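Local coordinates for protein glycoside Hydrolase (Bacteroides uniformis, PDB 5T9X) that probably hydrolyses agarose or a related galactan as a family GH16 glycoside hydrolase in the agarose metabolic pathway of a human gut symbiont, at residues G86-K91 against D111-S116; D94-N99 against D298-M303; H219-R224 against T291-E296; T245-D250 against Y267-M272. All coordinates share one frame; numbering follows the deposited sequence.

In the fold
From the N terminus, contact 1 closes a short loop by bringing residues 86-91 against strand 113-116. Contact 2 starts inside that loop at 94-99 and ends at strand 298-304, so the two cross; they also touch, F88 and I113 both packing on D94. The span of 198 residues closed by contact 2 contains contact 3, which sets the loop 291-296 on strand 215-224, and contact 4 nests in turn inside contact 3, joining the loop before strand 252-260 to the hairpin 263-277. Contacts 2 and 3 reach the mixed sheet of the sandwich, contacts 1 and 4 the antiparallel sheet; contacts 2 and 4 lie on opposite sides of the chain's centre.

Contact 1 of 4, residues G86-K91 against D111-S116; sequences GNFEKK and DHISVS
F88 packs against I113 and V115 on the inner face of strand 113-116, one arm of a β-hairpin at the margin of the antiparallel sheet in the β-sandwich expected of a GH16 enzyme. The phenylalanine belongs to a short turn, residues 87-90, whose backbone angles are helical without the regular bonding; K91 N does bond to F88 O at 3.1 Å. The F88 CG extends trans to the backbone N (chi1 180°), which carries the ring away from the turn and toward the strand. The ring meets two methyls obliquely. I113 CG2 lies 3.9 Å from F88 CZ and equally near CE1, the two side chains crossing at about a right angle, while V115 CG2 reaches F88 CD1 at 3.9 Å. The far end of the ring thus belongs to I113 and the side nearer the backbone to V115. I113 and V115 point the same way because they alternate along the strand with S114, which faces away. All three touching side chains are buried, and the contact is purely apolar. The V115 side chain is about 7 Å from the bound sodium ion, whose site includes G118 of the same hairpin. Strand 119-122 pairs with 113-116, I113 touching L120 and I122; V152 of strand 140-154 packs on both F88 and I113, and W92 meets the F88 ring with planes about 30° apart.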
# COMPACT_ATOMS: atom_id res chain seq x y z
N GLY A 86 13.85 -4.50 -18.08
CA GLY A 86 13.74 -5.89 -18.47
C GLY A 86 12.44 -6.52 -18.01
O GLY A 86 11.37 -6.20 -18.53
N ASN A 87 12.52 -7.38 -17.00
CA ASN A 87 11.35 -8.15 -16.56
C ASN A 87 10.29 -7.36 -15.79
O ASN A 87 9.12 -7.72 -15.83
CB ASN A 87 11.76 -9.35 -15.71
CG ASN A 87 12.14 -10.55 -16.55
OD1 ASN A 87 12.71 -10.40 -17.62
ND2 ASN A 87 11.80 -11.75 -16.07
N PHE A 88 10.74 -6.34 -15.07
CA PHE A 88 9.88 -5.36 -14.39
C PHE A 88 8.87 -4.71 -15.36
O PHE A 88 7.69 -4.66 -15.09
CB PHE A 88 10.78 -4.30 -13.72
CG PHE A 88 10.04 -3.23 -13.00
CD1 PHE A 88 9.67 -3.41 -11.67
CD2 PHE A 88 9.73 -2.04 -13.65
CE1 PHE A 88 8.97 -2.42 -11.01
CE2 PHE A 88 9.04 -1.04 -12.98
CZ PHE A 88 8.66 -1.24 -11.66
N GLU A 89 9.37 -4.27 -16.51
CA GLU A 89 8.58 -3.60 -17.54
C GLU A 89 7.44 -4.43 -18.10
O GLU A 89 6.56 -3.88 -18.75
CB GLU A 89 9.52 -3.15 -18.67
CG GLU A 89 8.86 -2.38 -19.81
CD GLU A 89 9.81 -1.44 -20.57
OE1 GLU A 89 11.06 -1.61 -20.50
OE2 GLU A 89 9.30 -0.51 -21.25
N LYS A 90 7.43 -5.75 -17.90
CA LYS A 90 6.35 -6.57 -18.43
C LYS A 90 5.07 -6.47 -17.61
O LYS A 90 4.00 -6.85 -18.12
CB LYS A 90 6.75 -8.04 -18.51
CG LYS A 90 7.88 -8.34 -19.48
CD LYS A 90 8.50 -9.69 -19.16
CE LYS A 90 9.54 -10.08 -20.20
NZ LYS A 90 10.24 -11.33 -19.80
N LYS A 91 5.18 -6.02 -16.35
CA LYS A 91 4.01 -5.94 -15.46
C LYS A 91 3.82 -4.63 -14.70
O LYS A 91 2.78 -4.46 -14.08
CB LYS A 91 4.06 -7.10 -14.45
CG LYS A 91 3.92 -8.45 -15.12
CD LYS A 91 4.29 -9.56 -14.17
CE LYS A 91 4.20 -10.89 -14.89
NZ LYS A 91 4.07 -11.93 -13.85
N ASP A 111 14.35 6.07 -10.33
CA ASP A 111 15.56 5.35 -9.94
C ASP A 111 15.58 4.92 -8.48
O ASP A 111 16.53 4.28 -8.08
CB ASP A 111 16.83 6.17 -10.30
CG ASP A 111 17.02 7.42 -9.44
OD1 ASP A 111 16.38 7.58 -8.38
OD2 ASP A 111 17.85 8.26 -9.82
N HIS A 112 14.56 5.27 -7.70
CA HIS A 112 14.40 4.74 -6.34
C HIS A 112 13.63 3.41 -6.32
O HIS A 112 13.35 2.88 -5.23
CB HIS A 112 13.77 5.79 -5.43
CG HIS A 112 14.76 6.82 -4.97
ND1 HIS A 112 15.50 7.57 -5.86
CD2 HIS A 112 15.16 7.18 -3.73
CE1 HIS A 112 16.31 8.36 -5.18
NE2 HIS A 112 16.13 8.14 -3.89
N ILE A 113 13.30 2.86 -7.50
CA ILE A 113 12.69 1.54 -7.63
C ILE A 113 13.67 0.55 -8.21
O ILE A 113 14.30 0.81 -9.25
CB ILE A 113 11.51 1.57 -8.61
CG1 ILE A 113 10.45 2.55 -8.14
CG2 ILE A 113 10.95 0.17 -8.85
CD1 ILE A 113 9.89 2.28 -6.76
N SER A 114 13.74 -0.64 -7.60
CA SER A 114 14.47 -1.73 -8.20
C SER A 114 13.99 -3.09 -7.72
O SER A 114 13.19 -3.20 -6.79
CB SER A 114 15.98 -1.58 -7.93
OG SER A 114 16.30 -1.71 -6.55
N VAL A 115 14.48 -4.13 -8.40
CA VAL A 115 14.23 -5.51 -8.04
C VAL A 115 15.57 -6.24 -8.00
O VAL A 115 16.34 -6.19 -8.97
CB VAL A 115 13.30 -6.18 -9.04
CG1 VAL A 115 12.95 -7.57 -8.55
CG2 VAL A 115 12.04 -5.35 -9.23
N SER A 116 15.85 -6.87 -6.87
CA SER A 116 17.05 -7.66 -6.65
C SER A 116 16.92 -8.51 -5.41
O SER A 116 16.21 -8.14 -4.46
CB SER A 116 18.28 -6.75 -6.51
OG SER A 116 18.35 -6.19 -5.22

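Contact 2 of 4, residues D94-N99 against D298-M303; sequences DYYHAN and DIIINM
D298 forms a salt bridge to R157 through OD1, while its other carboxylate oxygen, OD2, lies at the edge of the H97 imidazole, close to the ring plane and 3.0 Å from CD2. OD2 also comes within 3.5 Å of H97 CB. The imidazole and carboxylate planes stand 78° apart. As modelled, a carbon of the ring and not a nitrogen faces OD2, and no hydrogen bond joins the two: H97 NE2 is 4.2 Å from D298 OD2. A negative carboxylate so close could polarise the ring. H97 takes this place with CG tucked between its backbone N and carbonyl carbon (chi1 78°), a turn that also sets ND1 over one face of the neighbouring Y96 ring, 3.8 Å above its plane and displaced toward the rim. Both aromatic residues come from an irregular segment that passes over one face of the first part of strand 298-304, which lies between 140-154 and 176-182 in the mixed sheet of the sandwich. D298, I300 and N302 occupy this face; I299, I301 and M303 turn to the other, where they pack on strand 329-341 of the second sheet. Y96 and H97 cover the D298-I300 end of the face turned away from the second sheet; in GH16 enzymes the corresponding face lines the substrate cleft. There I300, its chain extended, presents CD1 obliquely to the Y96 ring, 3.9 Å from CE1. The phenol ring is further bounded by W108, whose ring plane is inclined by about 30°, and by W100, edge-to-face. I300 rests on W180 and C151.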
# COMPACT_ATOMS: atom_id res chain seq x y z
N ASP A 94 7.50 2.28 -13.14
CA ASP A 94 8.20 2.82 -11.94
C ASP A 94 7.78 4.27 -11.58
O ASP A 94 8.61 5.08 -11.14
CB ASP A 94 9.75 2.69 -12.08
CG ASP A 94 10.29 3.25 -13.41
OD1 ASP A 94 9.49 3.80 -14.20
OD2 ASP A 94 11.51 3.09 -13.68
N TYR A 95 6.50 4.57 -11.74
CA TYR A 95 5.93 5.84 -11.29
C TYR A 95 4.48 5.62 -10.89
O TYR A 95 3.99 4.51 -10.96
CB TYR A 95 6.04 6.91 -12.39
CG TYR A 95 6.24 8.31 -11.85
CD1 TYR A 95 7.43 8.69 -11.27
CD2 TYR A 95 5.21 9.25 -11.90
CE1 TYR A 95 7.61 9.97 -10.75
CE2 TYR A 95 5.37 10.54 -11.40
CZ TYR A 95 6.58 10.90 -10.84
OH TYR A 95 6.75 12.17 -10.33
N TYR A 96 3.83 6.67 -10.41
CA TYR A 96 2.39 6.69 -10.07
C TYR A 96 1.64 6.69 -11.37
O TYR A 96 2.22 7.01 -12.40
CB TYR A 96 2.11 7.97 -9.27
CG TYR A 96 0.74 8.23 -8.72
CD1 TYR A 96 0.21 7.47 -7.68
CD2 TYR A 96 0.01 9.35 -9.14
CE1 TYR A 96 -1.03 7.77 -7.13
CE2 TYR A 96 -1.23 9.65 -8.59
CZ TYR A 96 -1.74 8.87 -7.59
OH TYR A 96 -2.95 9.21 -7.07
N HIS A 97 0.35 6.38 -11.31
CA HIS A 97 -0.50 6.25 -12.51
C HIS A 97 -0.80 7.58 -13.28
O HIS A 97 -1.47 7.55 -14.30
CB HIS A 97 -1.79 5.41 -12.19
CG HIS A 97 -2.90 6.11 -11.45
ND1 HIS A 97 -2.96 7.48 -11.25
CD2 HIS A 97 -4.04 5.62 -10.92
CE1 HIS A 97 -4.05 7.79 -10.59
NE2 HIS A 97 -4.74 6.68 -10.39
N ALA A 98 -0.33 8.72 -12.78
CA ALA A 98 -0.54 10.04 -13.39
C ALA A 98 0.72 10.83 -13.09
O ALA A 98 1.53 10.41 -12.25
CB ALA A 98 -1.76 10.75 -12.76
N ASN A 99 0.91 11.97 -13.75
CA ASN A 99 2.13 12.73 -13.58
C ASN A 99 2.10 13.63 -12.31
O ASN A 99 2.10 14.85 -12.39
CB ASN A 99 2.46 13.50 -14.85
CG ASN A 99 3.87 14.06 -14.86
OD1 ASN A 99 4.68 13.83 -13.94
ND2 ASN A 99 4.18 14.84 -15.90
N ASP A 298 -5.93 0.22 -10.51
CA ASP A 298 -4.51 0.01 -10.62
C ASP A 298 -4.01 -0.42 -9.26
O ASP A 298 -4.53 0.03 -8.23
CB ASP A 298 -3.81 1.31 -10.99
CG ASP A 298 -4.24 1.83 -12.35
OD1 ASP A 298 -4.44 1.00 -13.25
OD2 ASP A 298 -4.37 3.07 -12.53
N ILE A 299 -2.99 -1.28 -9.24
CA ILE A 299 -2.34 -1.62 -8.00
C ILE A 299 -1.13 -0.72 -7.84
O ILE A 299 -0.35 -0.53 -8.78
CB ILE A 299 -1.96 -3.09 -7.95
CG1 ILE A 299 -3.24 -3.92 -7.78
CG2 ILE A 299 -1.01 -3.38 -6.81
CD1 ILE A 299 -3.04 -5.35 -8.22
N ILE A 300 -0.96 -0.18 -6.64
CA ILE A 300 0.13 0.74 -6.36
C ILE A 300 0.95 0.26 -5.16
O ILE A 300 0.40 -0.17 -4.15
CB ILE A 300 -0.38 2.18 -6.16
CG1 ILE A 300 -1.27 2.60 -7.33
CG2 ILE A 300 0.78 3.19 -6.04
CD1 ILE A 300 -1.86 3.97 -7.16
N ILE A 301 2.27 0.31 -5.29
CA ILE A 301 3.17 -0.01 -4.22
C ILE A 301 4.08 1.19 -4.11
O ILE A 301 4.71 1.57 -5.12
CB ILE A 301 4.00 -1.27 -4.54
CG1 ILE A 301 3.09 -2.45 -4.89
CG2 ILE A 301 4.89 -1.65 -3.36
CD1 ILE A 301 3.82 -3.67 -5.43
N ASN A 302 4.19 1.79 -2.92
CA ASN A 302 5.12 2.92 -2.77
C ASN A 302 5.60 3.18 -1.36
O ASN A 302 5.19 2.51 -0.42
CB ASN A 302 4.46 4.18 -3.35
CG ASN A 302 3.29 4.71 -2.52
OD1 ASN A 302 3.20 4.49 -1.33
ND2 ASN A 302 2.43 5.48 -3.15
N MET A 303 6.46 4.18 -1.22
CA MET A 303 6.56 4.88 0.06
C MET A 303 6.17 6.36 -0.08
O MET A 303 6.25 6.93 -1.16
CB MET A 303 7.94 4.75 0.66
CG MET A 303 8.46 3.34 0.86
SD MET A 303 10.21 3.32 1.42
CE MET A 303 9.96 3.68 3.14

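Contact 3 of 4, residues H219-R224 against T291-E296; sequences HHVFIR and TGLSKE
The H219 imidazole meets the end of L293 obliquely, its CD2 lying 3.9 Å from L293 CD1. The adjoining NE2 hydrogen-bonds to the carbonyl oxygen of I282. Within the strand itself, away from L293, the F222 ring has R224 NH1 over one face, 3.5 Å above the plane and displaced toward the rim. L293 does most of the work from the loop side. Its two methyls divide the strand between them: CD1 goes to H219, whereas CD2 lies 4.2 Å from V221 CG2 and 4.4 Å from H220 O. The two inward-facing residues, H219 and V221, thus straddle the leucine tip, while H220 points away between them and bonds through ND1 to D229 OD1. The loop is fixed by its backbone: L293 O accepts from W258 NE1, and Q188 OE1 accepts from the amides of both S294 and K295. Strand 215-224 runs between 188-195, whose sequence carries the E-x-D-x-x-E signature of family GH16, and 227-239 in the mixed sheet. L264 of strand 263-268, in the antiparallel sheet, touches both H219 and L293, so L293 of this loop is packed between the two sheets.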
# COMPACT_ATOMS: atom_id res chain seq x y z
N HIS A 219 -10.13 1.91 3.19
CA HIS A 219 -10.47 2.22 1.81
C HIS A 219 -10.97 3.67 1.80
O HIS A 219 -11.31 4.19 2.87
CB HIS A 219 -11.54 1.24 1.29
CG HIS A 219 -12.91 1.52 1.76
ND1 HIS A 219 -13.40 1.02 2.95
CD2 HIS A 219 -13.93 2.22 1.20
CE1 HIS A 219 -14.66 1.42 3.10
NE2 HIS A 219 -15.00 2.14 2.06
N HIS A 220 -10.98 4.29 0.64
CA HIS A 220 -11.50 5.64 0.52
C HIS A 220 -12.48 5.71 -0.64
O HIS A 220 -12.33 4.99 -1.64
CB HIS A 220 -10.40 6.67 0.28
CG HIS A 220 -9.37 6.74 1.36
ND1 HIS A 220 -9.31 7.78 2.27
CD2 HIS A 220 -8.34 5.91 1.68
CE1 HIS A 220 -8.30 7.58 3.11
NE2 HIS A 220 -7.70 6.45 2.77
N VAL A 221 -13.46 6.60 -0.51
CA VAL A 221 -14.29 7.04 -1.61
C VAL A 221 -14.18 8.57 -1.65
O VAL A 221 -14.19 9.20 -0.61
CB VAL A 221 -15.72 6.58 -1.40
CG1 VAL A 221 -16.58 7.04 -2.54
CG2 VAL A 221 -15.77 5.07 -1.40
N PHE A 222 -14.07 9.16 -2.84
CA PHE A 222 -13.85 10.59 -3.01
C PHE A 222 -14.83 11.22 -3.97
O PHE A 222 -15.27 10.58 -4.92
CB PHE A 222 -12.48 10.92 -3.61
CG PHE A 222 -11.31 10.31 -2.90
CD1 PHE A 222 -10.68 10.98 -1.87
CD2 PHE A 222 -10.76 9.10 -3.32
CE1 PHE A 222 -9.56 10.45 -1.24
CE2 PHE A 222 -9.65 8.56 -2.69
CZ PHE A 222 -9.06 9.24 -1.64
N ILE A 223 -15.15 12.48 -3.71
CA ILE A 223 -15.68 13.37 -4.73
C ILE A 223 -14.51 14.29 -5.08
O ILE A 223 -13.88 14.84 -4.20
CB ILE A 223 -16.83 14.26 -4.23
CG1 ILE A 223 -17.93 13.46 -3.53
CG2 ILE A 223 -17.40 15.07 -5.40
CD1 ILE A 223 -18.85 12.74 -4.46
N ARG A 224 -14.26 14.50 -6.36
CA ARG A 224 -13.10 15.29 -6.76
C ARG A 224 -13.20 16.82 -6.56
O ARG A 224 -12.21 17.45 -6.13
CB ARG A 224 -12.68 14.90 -8.19
CG ARG A 224 -11.95 13.56 -8.19
CD ARG A 224 -10.55 13.74 -7.58
NE ARG A 224 -10.17 12.78 -6.54
CZ ARG A 224 -9.10 12.93 -5.75
NH1 ARG A 224 -8.79 12.00 -4.85
NH2 ARG A 224 -8.33 14.02 -5.85
N THR A 291 -23.25 2.93 -6.23
CA THR A 291 -22.49 1.88 -6.94
C THR A 291 -21.62 1.03 -6.01
O THR A 291 -21.40 -0.12 -6.30
CB THR A 291 -21.57 2.42 -8.07
OG1 THR A 291 -20.59 3.31 -7.52
CG2 THR A 291 -22.36 3.13 -9.14
N GLY A 292 -21.15 1.61 -4.89
CA GLY A 292 -20.14 1.01 -4.04
C GLY A 292 -18.78 1.02 -4.71
O GLY A 292 -18.53 1.81 -5.65
N LEU A 293 -17.91 0.16 -4.19
CA LEU A 293 -16.58 -0.04 -4.75
C LEU A 293 -16.69 -0.92 -5.99
O LEU A 293 -16.66 -2.14 -5.90
CB LEU A 293 -15.64 -0.68 -3.74
CG LEU A 293 -15.33 0.19 -2.51
CD1 LEU A 293 -14.70 -0.64 -1.39
CD2 LEU A 293 -14.45 1.36 -2.90
N SER A 294 -16.80 -0.27 -7.14
CA SER A 294 -17.21 -0.89 -8.37
C SER A 294 -16.27 -0.66 -9.53
O SER A 294 -16.41 -1.29 -10.55
CB SER A 294 -18.59 -0.33 -8.74
OG SER A 294 -18.52 1.10 -8.84
N LYS A 295 -15.32 0.24 -9.40
CA LYS A 295 -14.52 0.63 -10.58
C LYS A 295 -13.23 -0.13 -10.53
O LYS A 295 -12.70 -0.36 -9.45
CB LYS A 295 -14.23 2.12 -10.57
CG LYS A 295 -15.49 2.94 -10.65
CD LYS A 295 -15.14 4.39 -10.65
CE LYS A 295 -16.38 5.28 -10.59
NZ LYS A 295 -15.96 6.72 -10.47
N GLU A 296 -12.72 -0.53 -11.67
CA GLU A 296 -11.49 -1.30 -11.69
C GLU A 296 -10.30 -0.45 -11.24
O GLU A 296 -10.28 0.77 -11.42
CB GLU A 296 -11.28 -1.97 -13.07
CG GLU A 296 -11.16 -1.04 -14.26
CD GLU A 296 -10.88 -1.78 -15.57
OE1 GLU A 296 -11.49 -2.88 -15.76
OE2 GLU A 296 -10.08 -1.25 -16.41

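Contact 4 of 4, residues T245-D250 against Y267-M272; sequences TIWRND and YVDGKM
A chi1 of -52° sets W247 CG trans to its carbonyl carbon, and the indole swings from its 3-10 turn toward V268, which answers with CG1 trans to the backbone N (chi1 175°). The two side chains approach from opposite directions. V268 CG1 meets the six-membered ring obliquely, 3.7 Å from CH2 and 3.8 Å from CZ3. Next to it D269 slides past the indole, its OD2 at the ring edge and in plane, 4.0 Å from CZ3, with the carboxylate tilted 46° to the ring. T245 O sits over one face of the indole, 3.5 Å above the plane and displaced toward the rim. The hydrogen bond of D269 OD2 is to H252 ND1, and the H252 ring meets W247 edge-to-face, so the same histidine serves both halves of the contact. D269 and G270 are the central residues of a type I' β turn, closed by V268 N to K271 O at 2.9 Å and the reciprocal bond from K271 N. This turn links strands 263-268 and 271-277. The hairpin forms the end of the antiparallel sheet beside strand 252-260, where D269 OD1 accepts from R253 N, and W247 fits against the hairpin tip with I170 and D241 alongside.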
# COMPACT_ATOMS: atom_id res chain seq x y z
N THR A 245 2.59 -7.66 17.90
CA THR A 245 3.56 -7.83 16.83
C THR A 245 4.00 -6.49 16.22
O THR A 245 3.17 -5.65 15.81
CB THR A 245 2.99 -8.69 15.70
OG1 THR A 245 2.56 -9.92 16.24
CG2 THR A 245 4.03 -8.96 14.63
N ILE A 246 5.32 -6.31 16.17
CA ILE A 246 5.96 -5.19 15.53
C ILE A 246 6.24 -5.62 14.10
O ILE A 246 7.23 -6.31 13.84
CB ILE A 246 7.30 -4.84 16.24
CG1 ILE A 246 7.11 -4.68 17.78
CG2 ILE A 246 7.97 -3.61 15.61
CD1 ILE A 246 5.98 -3.75 18.21
N TRP A 247 5.40 -5.15 13.16
CA TRP A 247 5.36 -5.65 11.78
C TRP A 247 6.67 -5.43 10.96
O TRP A 247 7.04 -6.27 10.14
CB TRP A 247 4.12 -5.07 11.03
CG TRP A 247 2.83 -5.30 11.80
CD1 TRP A 247 2.15 -4.38 12.55
CD2 TRP A 247 2.11 -6.54 11.94
NE1 TRP A 247 1.04 -4.96 13.12
CE2 TRP A 247 1.00 -6.28 12.78
CE3 TRP A 247 2.28 -7.82 11.43
CZ2 TRP A 247 0.06 -7.27 13.12
CZ3 TRP A 247 1.35 -8.80 11.76
CH2 TRP A 247 0.26 -8.52 12.60
N ARG A 248 7.32 -4.29 11.17
CA ARG A 248 8.70 -3.99 10.74
C ARG A 248 9.72 -5.16 10.79
O ARG A 248 10.63 -5.26 9.97
CB ARG A 248 9.21 -2.86 11.66
CG ARG A 248 10.72 -2.73 11.81
CD ARG A 248 11.14 -2.62 13.25
NE ARG A 248 10.65 -1.36 13.76
CZ ARG A 248 10.66 -1.00 15.04
NH1 ARG A 248 11.13 -1.78 15.99
NH2 ARG A 248 10.18 0.20 15.34
N ASN A 249 9.60 -5.99 11.81
CA ASN A 249 10.63 -6.99 12.09
C ASN A 249 10.67 -8.18 11.17
O ASN A 249 11.62 -8.91 11.20
CB ASN A 249 10.52 -7.47 13.55
CG ASN A 249 10.87 -6.38 14.56
OD1 ASN A 249 11.56 -5.41 14.25
ND2 ASN A 249 10.40 -6.55 15.78
N ASP A 250 9.64 -8.39 10.37
CA ASP A 250 9.66 -9.50 9.45
C ASP A 250 8.76 -9.27 8.23
O ASP A 250 8.08 -8.24 8.15
CB ASP A 250 9.25 -10.77 10.20
CG ASP A 250 10.08 -11.98 9.80
OD1 ASP A 250 10.31 -12.23 8.57
OD2 ASP A 250 10.52 -12.68 10.74
N TYR A 267 -7.05 -9.85 5.39
CA TYR A 267 -6.37 -11.04 5.92
C TYR A 267 -4.92 -10.72 6.27
O TYR A 267 -4.18 -10.21 5.46
CB TYR A 267 -6.44 -12.20 4.92
CG TYR A 267 -7.84 -12.72 4.72
CD1 TYR A 267 -8.28 -13.83 5.43
CD2 TYR A 267 -8.72 -12.10 3.84
CE1 TYR A 267 -9.58 -14.33 5.24
CE2 TYR A 267 -10.02 -12.57 3.65
CZ TYR A 267 -10.44 -13.69 4.38
OH TYR A 267 -11.73 -14.18 4.23
N VAL A 268 -4.53 -11.00 7.50
CA VAL A 268 -3.14 -10.80 7.94
C VAL A 268 -2.61 -12.16 8.34
O VAL A 268 -3.21 -12.86 9.19
CB VAL A 268 -3.05 -9.80 9.09
CG1 VAL A 268 -1.62 -9.71 9.61
CG2 VAL A 268 -3.51 -8.44 8.61
N ASP A 269 -1.52 -12.55 7.68
CA ASP A 269 -0.92 -13.88 7.83
C ASP A 269 -1.99 -14.98 7.79
O ASP A 269 -2.01 -15.83 8.64
CB ASP A 269 -0.05 -13.93 9.09
CG ASP A 269 1.19 -12.99 9.01
OD1 ASP A 269 1.84 -12.83 7.93
OD2 ASP A 269 1.54 -12.41 10.08
N GLY A 270 -2.88 -14.93 6.79
CA GLY A 270 -3.88 -15.97 6.56
C GLY A 270 -5.12 -15.95 7.45
O GLY A 270 -5.99 -16.79 7.30
N LYS A 271 -5.20 -14.99 8.38
CA LYS A 271 -6.30 -14.92 9.32
C LYS A 271 -7.16 -13.72 8.93
O LYS A 271 -6.66 -12.64 8.62
CB LYS A 271 -5.76 -14.77 10.74
CG LYS A 271 -6.78 -15.16 11.81
CD LYS A 271 -6.80 -14.21 13.02
CE LYS A 271 -7.99 -14.50 13.95
NZ LYS A 271 -8.42 -13.29 14.71
N MET A 272 -8.47 -13.93 8.94
CA MET A 272 -9.40 -12.86 8.63
C MET A 272 -9.53 -11.95 9.86
O MET A 272 -10.05 -12.39 10.89
CB MET A 272 -10.70 -13.50 8.15
CG MET A 272 -12.02 -12.79 8.33
SD MET A 272 -12.20 -11.05 7.89
CE MET A 272 -13.25 -10.66 9.30